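Local atomic coordinates of MATE family efflux transporter (Vibrio cholerae, PDB entry 6IDP), a protein that probably exports drugs and other compounds across the membrane of Vibrio cholerae in a proton-dependent manner, as a MATE-family multidrug transporter. Residues 256-261 against 405-410; 265-270 against 343-348; 353-358 against 409-414; 316-321 against 363-368. All coordinates share one frame; numbering follows the deposited sequence.

Contact 1 of 4, residues 256-261 against 405-410. With OLC ((2R)-2,3-dihydroxypropyl (9Z)-octadec-9-enoate), chain L.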
loop_
_atom_site.group_PDB
_atom_site.type_symbol
_atom_site.label_atom_id
_atom_site.label_comp_id
_atom_site.label_asym_id
_atom_site.label_seq_id
_atom_site.Cartn_x
_atom_site.Cartn_y
_atom_site.Cartn_z
ATOM N N LYS A 256 -22.064 5.398 -2.932
ATOM C CA LYS A 256 -23.519 5.449 -3.017
ATOM C C LYS A 256 -24.118 6.063 -1.757
ATOM O O LYS A 256 -25.082 6.827 -1.827
ATOM C CB LYS A 256 -24.094 4.050 -3.251
ATOM C CG LYS A 256 -23.668 3.420 -4.567
ATOM C CD LYS A 256 -24.588 2.273 -4.955
ATOM C CE LYS A 256 -24.269 1.760 -6.353
ATOM N NZ LYS A 256 -25.335 0.855 -6.874
ATOM N N LEU A 257 -23.539 5.727 -0.609
ATOM C CA LEU A 257 -23.970 6.283 0.668
ATOM C C LEU A 257 -23.753 7.789 0.735
ATOM O O LEU A 257 -24.649 8.542 1.116
ATOM C CB LEU A 257 -23.227 5.614 1.826
ATOM C CG LEU A 257 -23.823 4.339 2.415
ATOM C CD1 LEU A 257 -23.039 3.920 3.650
ATOM C CD2 LEU A 257 -25.288 4.555 2.750
ATOM N N LEU A 258 -22.552 8.220 0.365
ATOM C CA LEU A 258 -22.154 9.616 0.499
ATOM C C LEU A 258 -22.844 10.543 -0.488
ATOM O O LEU A 258 -23.187 11.676 -0.148
ATOM C CB LEU A 258 -20.645 9.745 0.330
ATOM C CG LEU A 258 -19.823 9.333 1.543
ATOM C CD1 LEU A 258 -18.415 9.024 1.106
ATOM C CD2 LEU A 258 -19.840 10.449 2.571
ATOM N N ALA A 259 -23.035 10.060 -1.713
ATOM C CA ALA A 259 -23.621 10.867 -2.775
ATOM C C ALA A 259 -25.016 11.356 -2.404
ATOM O O ALA A 259 -25.458 12.404 -2.874
ATOM C CB ALA A 259 -23.665 10.076 -4.077
ATOM N N SER A 260 -25.702 10.601 -1.552
ATOM C CA SER A 260 -27.069 10.937 -1.167
ATOM C C SER A 260 -27.117 12.104 -0.187
ATOM O O SER A 260 -28.193 12.604 0.137
ATOM C CB SER A 260 -27.772 9.716 -0.565
ATOM O OG SER A 260 -27.114 9.269 0.607
ATOM N N PHE A 261 -25.952 12.541 0.282
ATOM C CA PHE A 261 -25.892 13.657 1.219
ATOM C C PHE A 261 -25.380 14.937 0.561
ATOM O O PHE A 261 -25.134 15.934 1.240
ATOM C CB PHE A 261 -25.022 13.293 2.428
ATOM C CG PHE A 261 -25.603 12.201 3.278
ATOM C CD1 PHE A 261 -26.835 12.368 3.886
ATOM C CD2 PHE A 261 -24.921 11.008 3.470
ATOM C CE1 PHE A 261 -27.383 11.367 4.665
ATOM C CE2 PHE A 261 -25.462 10.002 4.253
ATOM C CZ PHE A 261 -26.695 10.184 4.850
ATOM N N TYR A 405 -28.717 8.874 11.270
ATOM C CA TYR A 405 -28.202 10.191 11.636
ATOM C C TYR A 405 -27.471 10.950 10.529
ATOM O O TYR A 405 -26.757 11.908 10.813
ATOM C CB TYR A 405 -27.272 10.064 12.847
ATOM C CG TYR A 405 -27.964 9.595 14.102
ATOM C CD1 TYR A 405 -28.568 10.500 14.965
ATOM C CD2 TYR A 405 -28.015 8.247 14.426
ATOM C CE1 TYR A 405 -29.203 10.075 16.116
ATOM C CE2 TYR A 405 -28.649 7.810 15.573
ATOM C CZ TYR A 405 -29.239 8.728 16.416
ATOM O OH TYR A 405 -29.872 8.300 17.560
ATOM N N GLY A 406 -27.645 10.541 9.278
ATOM C CA GLY A 406 -27.069 11.287 8.174
ATOM C C GLY A 406 -25.552 11.291 8.156
ATOM O O GLY A 406 -24.924 10.291 8.505
ATOM N N ILE A 407 -24.954 12.412 7.758
ATOM C CA ILE A 407 -23.508 12.451 7.552
ATOM C C ILE A 407 -22.743 12.405 8.876
ATOM O O ILE A 407 -21.662 11.825 8.947
ATOM C CB ILE A 407 -23.074 13.705 6.732
ATOM C CG1 ILE A 407 -21.614 13.586 6.294
ATOM C CG2 ILE A 407 -23.284 14.988 7.510
ATOM C CD1 ILE A 407 -21.397 12.618 5.156
ATOM N N GLU A 408 -23.312 12.994 9.923
ATOM C CA GLU A 408 -22.671 12.986 11.230
ATOM C C GLU A 408 -22.696 11.586 11.836
ATOM O O GLU A 408 -21.751 11.177 12.508
ATOM C CB GLU A 408 -23.340 13.990 12.176
ATOM C CG GLU A 408 -24.850 13.882 12.270
ATOM C CD GLU A 408 -25.572 14.796 11.295
ATOM O OE1 GLU A 408 -24.960 15.207 10.285
ATOM O OE2 GLU A 408 -26.752 15.109 11.544
ATOM N N GLY A 409 -23.779 10.856 11.591
ATOM C CA GLY A 409 -23.901 9.495 12.076
ATOM C C GLY A 409 -22.957 8.566 11.342
ATOM O O GLY A 409 -22.451 7.600 11.911
ATOM N N LEU A 410 -22.715 8.869 10.072
ATOM C CA LEU A 410 -21.796 8.085 9.261
ATOM C C LEU A 410 -20.371 8.192 9.811
ATOM O O LEU A 410 -19.638 7.202 9.843
ATOM C CB LEU A 410 -21.858 8.537 7.798
ATOM C CG LEU A 410 -21.114 7.716 6.746
ATOM C CD1 LEU A 410 -21.890 7.701 5.437
ATOM C CD2 LEU A 410 -19.722 8.272 6.522
HETATM C C18 OLC L . -25.528 8.249 18.258
HETATM C C10 OLC L . -23.853 1.552 15.332
HETATM C C17 OLC L . -25.573 8.873 16.880
HETATM C C11 OLC L . -22.747 2.472 14.863
HETATM C C16 OLC L . -24.692 8.094 15.926
HETATM C C12 OLC L . -23.337 3.708 14.214
HETATM C C15 OLC L . -25.105 6.636 15.903
HETATM C C13 OLC L . -24.254 4.420 15.186
HETATM C C14 OLC L . -24.308 5.895 14.849
#
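Leu257, whose CD1 meets Leu410 CD1 across the contact, carries the shortest polar bond here: its carbonyl O takes a hydrogen bond from Ser260 OG at 2.6 Å, with the hydroxyl tilted 31° from the carbonyl plane. The bond turns Ser260 back onto its own chain and leaves OG over one face of the Phe261 ring, toward its rim. The opposite face of that ring is occupied from the other segment, where Ile407 N sits 4.0 Å above the plane, over the ring centre. Phe261 gets there with CG anti to its carbonyl carbon (chi1 -66°), and its far end lies against bare backbone, CZ standing 3.5 Å from Gly406 CA. Gly406, with a positive phi (66°), presents its CA and carbonyl carbon directly to the ring. Next to the ring, Leu258 CD2 reaches Ile407 CD1 at 3.7 Å, the two side chains meeting at a slant, while Leu410 CD1 approaches Phe261 CE2. The Tyr405 ring, on a side chain that points away from segment 256-261, carries a monoolein chain over one face, with C17 of OLC chain L 3.4 Å above the ring centre. What joins segment 256-261 to helix 379-435 is therefore apolar contact and ring-on-backbone packing, while the hydroxyl of Ser260 is satisfied within its own segment.

Contact 2 of 4, residues 265-270 against 343-348; sequences AVAAWA and TEVSQI
Val345 and Ile348 reach out from helix 343-348 and lie on an alanine surface, Ala265, Ala267 and Ala268, of helix 265-270. The two helical segments cross at -53° with their axes 8.3 Å apart. Val345 holds CG1 anti to its backbone N (chi1 -177°), which lays that methyl over the main chain of the other helix, 3.7 Å from Ala268 N. Its other methyl, CG2, leans on Ala267 CB, so the forked end of the valine straddles this alanine. Ala268 points straight into the interface: CB rests 3.7 Å from Ile348 CG2 on one hand and 3.7 Å from Val345 O on the other. While CG2 of Ile348 stays on Ala268, its extended arm carries CD1 away from there to the backbone of Ala265, 3.9 Å from its CA, although the methyl of Ala265 itself points away. Ser346 faces off the interface and bonds back to Thr343 O, which also accepts Gln347 N from the same face of its carbonyl plane. Trp269 looks elsewhere too, toward Leu410 and Phe411 of helix 379-435. With only methyls on one side, the backbones come close, Ala268 CA lying 5.2 Å from Val345 CA; small residues thus let helices 263-279 and 343-355 of the transporter's bundle pack closely, by van der Waals contact throughout.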
loop_
_atom_site.group_PDB
_atom_site.type_symbol
_atom_site.label_atom_id
_atom_site.label_comp_id
_atom_site.label_asym_id
_atom_site.label_seq_id
_atom_site.Cartn_x
_atom_site.Cartn_y
_atom_site.Cartn_z
ATOM N N ALA A 265 -20.724 16.948 0.876
ATOM C CA ALA A 265 -20.403 15.811 1.725
ATOM C C ALA A 265 -19.414 14.894 1.016
ATOM O O ALA A 265 -18.491 14.367 1.637
ATOM C CB ALA A 265 -21.664 15.051 2.102
ATOM N N VAL A 266 -19.608 14.710 -0.288
ATOM C CA VAL A 266 -18.696 13.894 -1.083
ATOM C C VAL A 266 -17.300 14.515 -1.089
ATOM O O VAL A 266 -16.304 13.821 -0.901
ATOM C CB VAL A 266 -19.195 13.726 -2.533
ATOM C CG1 VAL A 266 -18.166 12.977 -3.369
ATOM C CG2 VAL A 266 -20.527 12.994 -2.551
ATOM N N ALA A 267 -17.240 15.828 -1.291
ATOM C CA ALA A 267 -15.973 16.549 -1.314
ATOM C C ALA A 267 -15.278 16.519 0.049
ATOM O O ALA A 267 -14.055 16.406 0.127
ATOM C CB ALA A 267 -16.192 17.988 -1.759
ATOM N N ALA A 268 -16.060 16.623 1.117
ATOM C CA ALA A 268 -15.505 16.624 2.464
ATOM C C ALA A 268 -14.910 15.263 2.805
ATOM O O ALA A 268 -13.880 15.176 3.474
ATOM C CB ALA A 268 -16.568 17.007 3.477
ATOM N N TRP A 269 -15.560 14.202 2.341
ATOM C CA TRP A 269 -15.086 12.849 2.596
ATOM C C TRP A 269 -13.772 12.583 1.868
ATOM O O TRP A 269 -12.894 11.892 2.387
ATOM C CB TRP A 269 -16.137 11.823 2.176
ATOM C CG TRP A 269 -15.723 10.411 2.444
ATOM C CD1 TRP A 269 -15.139 9.544 1.563
ATOM C CD2 TRP A 269 -15.860 9.697 3.678
ATOM N NE1 TRP A 269 -14.906 8.336 2.173
ATOM C CE2 TRP A 269 -15.338 8.403 3.471
ATOM C CE3 TRP A 269 -16.372 10.025 4.936
ATOM C CZ2 TRP A 269 -15.314 7.439 4.480
ATOM C CZ3 TRP A 269 -16.346 9.067 5.933
ATOM C CH2 TRP A 269 -15.822 7.791 5.700
ATOM N N ALA A 270 -13.642 13.131 0.664
ATOM C CA ALA A 270 -12.414 12.978 -0.103
ATOM C C ALA A 270 -11.242 13.611 0.641
ATOM O O ALA A 270 -10.179 13.005 0.766
ATOM C CB ALA A 270 -12.565 13.589 -1.490
ATOM N N THR A 343 -17.133 26.827 2.466
ATOM C CA THR A 343 -17.576 26.739 3.855
ATOM C C THR A 343 -18.405 25.490 4.144
ATOM O O THR A 343 -18.230 24.847 5.182
ATOM C CB THR A 343 -18.401 27.979 4.243
ATOM O OG1 THR A 343 -17.663 29.160 3.912
ATOM C CG2 THR A 343 -18.706 27.979 5.739
ATOM N N GLU A 344 -19.306 25.156 3.225
ATOM C CA GLU A 344 -20.146 23.975 3.370
ATOM C C GLU A 344 -19.288 22.715 3.482
ATOM O O GLU A 344 -19.582 21.821 4.274
ATOM C CB GLU A 344 -21.113 23.855 2.193
ATOM C CG GLU A 344 -22.166 22.771 2.360
ATOM C CD GLU A 344 -23.073 22.642 1.148
ATOM O OE1 GLU A 344 -22.900 23.422 0.187
ATOM O OE2 GLU A 344 -23.954 21.758 1.155
ATOM N N VAL A 345 -18.218 22.657 2.693
ATOM C CA VAL A 345 -17.320 21.516 2.733
ATOM C C VAL A 345 -16.484 21.523 4.011
ATOM O O VAL A 345 -16.323 20.489 4.660
ATOM C CB VAL A 345 -16.382 21.488 1.511
ATOM C CG1 VAL A 345 -15.509 20.239 1.546
ATOM C CG2 VAL A 345 -17.187 21.538 0.223
ATOM N N SER A 346 -15.968 22.693 4.375
ATOM C CA SER A 346 -15.092 22.810 5.538
ATOM C C SER A 346 -15.833 22.544 6.848
ATOM O O SER A 346 -15.239 22.064 7.811
ATOM C CB SER A 346 -14.431 24.192 5.579
ATOM O OG SER A 346 -15.381 25.215 5.810
ATOM N N GLN A 347 -17.127 22.850 6.883
ATOM C CA GLN A 347 -17.931 22.584 8.072
ATOM C C GLN A 347 -18.106 21.082 8.302
ATOM O O GLN A 347 -18.040 20.605 9.435
ATOM C CB GLN A 347 -19.299 23.261 7.966
ATOM C CG GLN A 347 -19.283 24.759 8.242
ATOM C CD GLN A 347 -20.680 25.349 8.289
ATOM O OE1 GLN A 347 -21.672 24.626 8.204
ATOM N NE2 GLN A 347 -20.765 26.667 8.428
ATOM N N ILE A 348 -18.333 20.344 7.220
ATOM C CA ILE A 348 -18.499 18.898 7.305
ATOM C C ILE A 348 -17.155 18.221 7.567
ATOM O O ILE A 348 -17.073 17.243 8.312
ATOM C CB ILE A 348 -19.131 18.330 6.016
ATOM C CG1 ILE A 348 -20.512 18.953 5.791
ATOM C CG2 ILE A 348 -19.241 16.815 6.093
ATOM C CD1 ILE A 348 -21.211 18.470 4.528
#

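Contact 3 of 4, residues 353-358 against 409-414. With OLC ((2R)-2,3-dihydroxypropyl (9Z)-octadec-9-enoate), chain L; OLC ((2R)-2,3-dihydroxypropyl (9Z)-octadec-9-enoate), chain D; OLC ((2R)-2,3-dihydroxypropyl (9Z)-octadec-9-enoate), chain E.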
loop_
_atom_site.group_PDB
_atom_site.type_symbol
_atom_site.label_atom_id
_atom_site.label_comp_id
_atom_site.label_asym_id
_atom_site.label_seq_id
_atom_site.Cartn_x
_atom_site.Cartn_y
_atom_site.Cartn_z
ATOM N N LEU A 353 -12.858 15.599 11.280
ATOM C CA LEU A 353 -11.556 15.695 11.927
ATOM C C LEU A 353 -11.600 15.561 13.451
ATOM O O LEU A 353 -10.559 15.376 14.082
ATOM C CB LEU A 353 -10.889 17.021 11.554
ATOM C CG LEU A 353 -10.500 17.171 10.083
ATOM C CD1 LEU A 353 -9.787 18.494 9.850
ATOM C CD2 LEU A 353 -9.632 15.998 9.645
ATOM N N VAL A 354 -12.790 15.662 14.041
ATOM C CA VAL A 354 -12.920 15.532 15.492
ATOM C C VAL A 354 -13.517 14.188 15.892
ATOM O O VAL A 354 -13.524 13.833 17.069
ATOM C CB VAL A 354 -13.798 16.655 16.104
ATOM C CG1 VAL A 354 -13.202 18.021 15.825
ATOM C CG2 VAL A 354 -15.224 16.570 15.587
ATOM N N ILE A 355 -14.015 13.444 14.912
ATOM C CA ILE A 355 -14.667 12.170 15.192
ATOM C C ILE A 355 -13.805 10.972 14.798
ATOM O O ILE A 355 -13.567 10.079 15.611
ATOM C CB ILE A 355 -16.024 12.066 14.464
ATOM C CG1 ILE A 355 -17.006 13.097 15.021
ATOM C CG2 ILE A 355 -16.605 10.666 14.601
ATOM C CD1 ILE A 355 -18.378 13.054 14.369
ATOM N N VAL A 356 -13.337 10.960 13.555
ATOM C CA VAL A 356 -12.644 9.794 13.003
ATOM C C VAL A 356 -11.184 9.571 13.464
ATOM O O VAL A 356 -10.813 8.430 13.744
ATOM C CB VAL A 356 -12.670 9.842 11.458
ATOM C CG1 VAL A 356 -11.997 8.616 10.868
ATOM C CG2 VAL A 356 -14.105 9.939 10.962
ATOM N N PRO A 357 -10.353 10.637 13.539
ATOM C CA PRO A 357 -8.928 10.408 13.842
ATOM C C PRO A 357 -8.629 9.613 15.116
ATOM O O PRO A 357 -7.610 8.923 15.166
ATOM C CB PRO A 357 -8.376 11.829 13.977
ATOM C CG PRO A 357 -9.232 12.637 13.083
ATOM C CD PRO A 357 -10.610 12.061 13.244
ATOM N N ILE A 358 -9.493 9.702 16.120
ATOM C CA ILE A 358 -9.259 9.001 17.377
ATOM C C ILE A 358 -9.375 7.485 17.190
ATOM O O ILE A 358 -8.943 6.707 18.035
ATOM C CB ILE A 358 -10.245 9.483 18.475
ATOM C CG1 ILE A 358 -9.837 8.958 19.857
ATOM C CG2 ILE A 358 -11.665 9.081 18.133
ATOM C CD1 ILE A 358 -8.429 9.334 20.265
ATOM N N GLY A 409 -23.779 10.856 11.591
ATOM C CA GLY A 409 -23.901 9.495 12.076
ATOM C C GLY A 409 -22.957 8.566 11.342
ATOM O O GLY A 409 -22.451 7.600 11.911
ATOM N N LEU A 410 -22.715 8.869 10.072
ATOM C CA LEU A 410 -21.796 8.085 9.261
ATOM C C LEU A 410 -20.371 8.192 9.811
ATOM O O LEU A 410 -19.638 7.202 9.843
ATOM C CB LEU A 410 -21.858 8.537 7.798
ATOM C CG LEU A 410 -21.114 7.716 6.746
ATOM C CD1 LEU A 410 -21.890 7.701 5.437
ATOM C CD2 LEU A 410 -19.722 8.272 6.522
ATOM N N PHE A 411 -19.984 9.389 10.243
ATOM C CA PHE A 411 -18.669 9.588 10.847
ATOM C C PHE A 411 -18.545 8.782 12.139
ATOM O O PHE A 411 -17.500 8.197 12.415
ATOM C CB PHE A 411 -18.408 11.072 11.124
ATOM C CG PHE A 411 -18.274 11.912 9.882
ATOM C CD1 PHE A 411 -17.925 11.337 8.671
ATOM C CD2 PHE A 411 -18.493 13.280 9.931
ATOM C CE1 PHE A 411 -17.800 12.112 7.528
ATOM C CE2 PHE A 411 -18.368 14.058 8.795
ATOM C CZ PHE A 411 -18.023 13.474 7.592
ATOM N N ILE A 412 -19.619 8.760 12.925
ATOM C CA ILE A 412 -19.665 7.967 14.148
ATOM C C ILE A 412 -19.527 6.480 13.827
ATOM O O ILE A 412 -18.854 5.735 14.547
ATOM C CB ILE A 412 -20.977 8.203 14.932
ATOM C CG1 ILE A 412 -21.099 9.669 15.343
ATOM C CG2 ILE A 412 -21.039 7.312 16.165
ATOM C CD1 ILE A 412 -20.014 10.131 16.290
ATOM N N GLY A 413 -20.165 6.059 12.739
ATOM C CA GLY A 413 -20.066 4.685 12.279
ATOM C C GLY A 413 -18.638 4.292 11.954
ATOM O O GLY A 413 -18.193 3.201 12.310
ATOM N N ALA A 414 -17.915 5.184 11.282
ATOM C CA ALA A 414 -16.520 4.935 10.935
ATOM C C ALA A 414 -15.676 4.794 12.196
ATOM O O ALA A 414 -14.765 3.969 12.259
ATOM C CB ALA A 414 -15.979 6.052 10.054
HETATM C C18 OLC L . -25.528 8.249 18.258
HETATM C C10 OLC L . -23.853 1.552 15.332
HETATM C C17 OLC L . -25.573 8.873 16.880
HETATM C C11 OLC L . -22.747 2.472 14.863
HETATM C C16 OLC L . -24.692 8.094 15.926
HETATM C C12 OLC L . -23.337 3.708 14.214
HETATM C C15 OLC L . -25.105 6.636 15.903
HETATM C C13 OLC L . -24.254 4.420 15.186
HETATM C C14 OLC L . -24.308 5.895 14.849
HETATM C C18 OLC D . -9.846 13.576 21.624
HETATM C C10 OLC D . -18.586 12.465 19.167
HETATM C C9 OLC D . -19.518 12.702 20.112
HETATM C C17 OLC D . -10.837 13.025 20.624
HETATM C C11 OLC D . -17.817 11.159 19.165
HETATM C C16 OLC D . -12.136 12.674 21.318
HETATM C C12 OLC D . -16.757 11.183 20.245
HETATM C C15 OLC D . -13.243 12.656 20.287
HETATM C C13 OLC D . -15.511 11.874 19.730
HETATM C C14 OLC D . -14.453 11.913 20.812
HETATM C C8 OLC E . -15.423 24.032 16.863
HETATM C C7 OLC E . -14.640 23.247 17.893
HETATM C C6 OLC E . -15.421 22.031 18.344
HETATM C C5 OLC E . -14.570 21.229 19.306
HETATM C C4 OLC E . -14.645 19.753 18.972
HETATM C C3 OLC E . -16.061 19.246 19.156
HETATM C C2 OLC E . -16.042 17.734 19.221
HETATM C C1 OLC E . -17.375 17.223 19.721
#
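Ile355 carries CG1 anti to its carbonyl carbon (chi1 -66°) and keeps the rest of the chain extended, which sends CD1 to the edge of the Phe411 ring, near its plane, and to Phe411 CB at 3.8 Å. Its CG2 branch drops onto the backbone instead, 3.4 Å from Phe411 O. Ile412 starts out pointing away, but bends at both torsions (chi1 -61°, chi2 -63°) and brings CD1 back to Ile355 CG2 at 3.8 Å, the two side chains crossing at about a right angle. Val356 CG2 adds a looser touch on Ala414 CB at 4.4 Å. Monoolein chains touch Ile412 at two places: C11 of OLC chain D lies 3.8 Å from Ile412 CD1, and C16 of OLC chain L 3.7 Å from Ile412 CG2. Around the contact, the Phe411 ring packs T-shaped with His352 and touches Trp269 of helix 263-279, the helix that also meets Val356 through Glu276, while helix 303-330 packs against Leu353, Val354 and Ile358.

Contact 4 of 4, residues 316-321 against 363-368; sequences FVLGFQ and LGICML. With OLC ((2R)-2,3-dihydroxypropyl (9Z)-octadec-9-enoate), chain P.
Two near-antiparallel transmembrane helices, 303-330 and 360-375, pack here in the second of the protein's two MatE regions. Over the short segments their directions differ by 151° and the axes approach to 9.4 Å. Val317 points at the other helix: with CG1 anti to the backbone N (chi1 168°), this methyl rests on Gly364, 4.0 Å from Gly364 CA, where the glycine leaves the main chain bare and makes room for it. The second methyl, CG2, takes a different partner, Leu368 CD2 at 3.9 Å, and the two side chains slide past one another in opposite directions. One residue further on, Leu318 swings its end toward the neighbouring helix and sets CD2 3.8 Å from Ile365 CG1; these side chains cross at about a right angle. Phe316 leaves the interface for the lipid, with C13 of OLC chain P 3.5 Å above one ring face, toward the rim, and Phe320 CB against the opposite face. Further monoolein molecules touch Leu318 and Ile365, so this edge of the buried contact borders lipid as well. A valine methyl on a glycine, beside a leucine-isoleucine pair, joins the two helices of the MATE bundle; glycine beneath a branched side chain is a common way for membrane helices to pack.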
loop_
_atom_site.group_PDB
_atom_site.type_symbol
_atom_site.label_atom_id
_atom_site.label_comp_id
_atom_site.label_asym_id
_atom_site.label_seq_id
_atom_site.Cartn_x
_atom_site.Cartn_y
_atom_site.Cartn_z
ATOM N N PHE A 316 3.509 1.723 19.952
ATOM C CA PHE A 316 3.811 2.931 19.199
ATOM C C PHE A 316 2.583 3.420 18.437
ATOM O O PHE A 316 2.223 4.590 18.524
ATOM C CB PHE A 316 4.969 2.705 18.224
ATOM C CG PHE A 316 5.170 3.840 17.258
ATOM C CD1 PHE A 316 5.852 4.984 17.641
ATOM C CD2 PHE A 316 4.662 3.771 15.973
ATOM C CE1 PHE A 316 6.028 6.035 16.755
ATOM C CE2 PHE A 316 4.835 4.822 15.079
ATOM C CZ PHE A 316 5.519 5.953 15.473
ATOM N N VAL A 317 1.944 2.515 17.699
ATOM C CA VAL A 317 0.790 2.863 16.879
ATOM C C VAL A 317 -0.332 3.498 17.699
ATOM O O VAL A 317 -0.859 4.547 17.331
ATOM C CB VAL A 317 0.241 1.629 16.139
ATOM C CG1 VAL A 317 -1.119 1.932 15.527
ATOM C CG2 VAL A 317 1.224 1.179 15.069
ATOM N N LEU A 318 -0.684 2.868 18.815
ATOM C CA LEU A 318 -1.720 3.396 19.695
ATOM C C LEU A 318 -1.347 4.768 20.251
ATOM O O LEU A 318 -2.160 5.691 20.237
ATOM C CB LEU A 318 -1.989 2.422 20.844
ATOM C CG LEU A 318 -2.664 1.126 20.404
ATOM C CD1 LEU A 318 -2.897 0.206 21.589
ATOM C CD2 LEU A 318 -3.970 1.448 19.697
ATOM N N GLY A 319 -0.117 4.897 20.735
ATOM C CA GLY A 319 0.346 6.153 21.296
ATOM C C GLY A 319 0.465 7.263 20.267
ATOM O O GLY A 319 0.007 8.382 20.488
ATOM N N PHE A 320 1.078 6.943 19.133
ATOM C CA PHE A 320 1.344 7.916 18.080
ATOM C C PHE A 320 0.054 8.454 17.452
ATOM O O PHE A 320 -0.083 9.661 17.241
ATOM C CB PHE A 320 2.243 7.280 17.014
ATOM C CG PHE A 320 2.697 8.225 15.942
ATOM C CD1 PHE A 320 3.593 9.246 16.225
ATOM C CD2 PHE A 320 2.260 8.066 14.637
ATOM C CE1 PHE A 320 4.022 10.107 15.227
ATOM C CE2 PHE A 320 2.685 8.920 13.636
ATOM C CZ PHE A 320 3.566 9.943 13.930
ATOM N N GLN A 321 -0.893 7.564 17.164
ATOM C CA GLN A 321 -2.161 7.991 16.582
ATOM C C GLN A 321 -3.049 8.717 17.598
ATOM O O GLN A 321 -3.920 9.492 17.214
ATOM C CB GLN A 321 -2.916 6.795 15.987
ATOM C CG GLN A 321 -2.150 6.022 14.910
ATOM C CD GLN A 321 -1.712 6.889 13.745
ATOM O OE1 GLN A 321 -2.438 7.788 13.313
ATOM N NE2 GLN A 321 -0.515 6.623 13.231
ATOM N N LEU A 363 -7.442 1.316 13.836
ATOM C CA LEU A 363 -7.348 0.929 12.434
ATOM C C LEU A 363 -5.912 0.550 12.100
ATOM O O LEU A 363 -5.665 -0.413 11.371
ATOM C CB LEU A 363 -7.832 2.056 11.518
ATOM C CG LEU A 363 -7.793 1.795 10.009
ATOM C CD1 LEU A 363 -8.567 0.535 9.649
ATOM C CD2 LEU A 363 -8.341 2.994 9.239
ATOM N N GLY A 364 -4.969 1.316 12.641
ATOM C CA GLY A 364 -3.557 1.021 12.487
ATOM C C GLY A 364 -3.195 -0.351 13.028
ATOM O O GLY A 364 -2.362 -1.047 12.447
ATOM N N ILE A 365 -3.818 -0.739 14.140
ATOM C CA ILE A 365 -3.610 -2.066 14.714
ATOM C C ILE A 365 -4.072 -3.141 13.734
ATOM O O ILE A 365 -3.391 -4.148 13.528
ATOM C CB ILE A 365 -4.360 -2.240 16.050
ATOM C CG1 ILE A 365 -3.743 -1.353 17.136
ATOM C CG2 ILE A 365 -4.347 -3.704 16.488
ATOM C CD1 ILE A 365 -2.292 -1.691 17.456
ATOM N N CYS A 366 -5.231 -2.904 13.127
ATOM C CA CYS A 366 -5.794 -3.816 12.140
ATOM C C CYS A 366 -4.857 -3.975 10.944
ATOM O O CYS A 366 -4.629 -5.089 10.466
ATOM C CB CYS A 366 -7.166 -3.319 11.681
ATOM S SG CYS A 366 -8.057 -4.480 10.627
ATOM N N MET A 367 -4.316 -2.856 10.472
ATOM C CA MET A 367 -3.331 -2.869 9.397
ATOM C C MET A 367 -2.092 -3.654 9.808
ATOM O O MET A 367 -1.534 -4.418 9.022
ATOM C CB MET A 367 -2.934 -1.444 9.012
ATOM C CG MET A 367 -4.068 -0.612 8.432
ATOM S SD MET A 367 -3.670 1.151 8.356
ATOM C CE MET A 367 -2.220 1.133 7.309
ATOM N N LEU A 368 -1.672 -3.454 11.050
ATOM C CA LEU A 368 -0.477 -4.090 11.587
ATOM C C LEU A 368 -0.656 -5.600 11.678
ATOM O O LEU A 368 0.226 -6.366 11.294
ATOM C CB LEU A 368 -0.149 -3.514 12.966
ATOM C CG LEU A 368 1.304 -3.156 13.275
ATOM C CD1 LEU A 368 1.819 -2.113 12.298
ATOM C CD2 LEU A 368 1.418 -2.655 14.705
HETATM C C18 OLC P . 9.389 6.368 12.117
HETATM C C10 OLC P . 9.847 3.639 18.966
HETATM C C9 OLC P . 10.704 4.091 19.909
HETATM C C17 OLC P . 8.456 6.328 13.309
HETATM C C11 OLC P . 10.290 2.609 17.947
HETATM C C8 OLC P . 12.129 3.579 19.975
HETATM C C16 OLC P . 8.990 5.359 14.343
HETATM C C12 OLC P . 9.091 2.042 17.214
HETATM C C7 OLC P . 12.993 4.559 20.741
HETATM C C15 OLC P . 8.648 3.942 13.940
HETATM C C13 OLC P . 8.534 3.062 16.245
HETATM C C6 OLC P . 13.273 4.037 22.135
HETATM C C14 OLC P . 9.270 2.979 14.926
HETATM C C5 OLC P . 14.291 2.920 22.069
#

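How the contacts relate
Contacts 1, 2 and 3 form one cluster, centres 12 to 14 Å apart, each touching the other two. Contacts 1 and 3 share Gly409 and Leu410 on helix 379-435, and contacts 2 and 3 both use helix 343-355. Trp269 ties them together, with Leu258, Leu410 and Phe411 around its ring. Along the chain, 256-261 comes first and pairs with 405-410, spanning contacts 2 and 4; 405-410 overlaps the second segment of contact 3. Contact 4 lies farther off, 26 Å from contacts 1 and 2 and 16 Å from contact 3 between centres, though about 4 Å from contact 3 at nearest atoms; its segments alternate with those of contacts 2 and 3. Distant helices thus interlock into one lipid-flanked bundle.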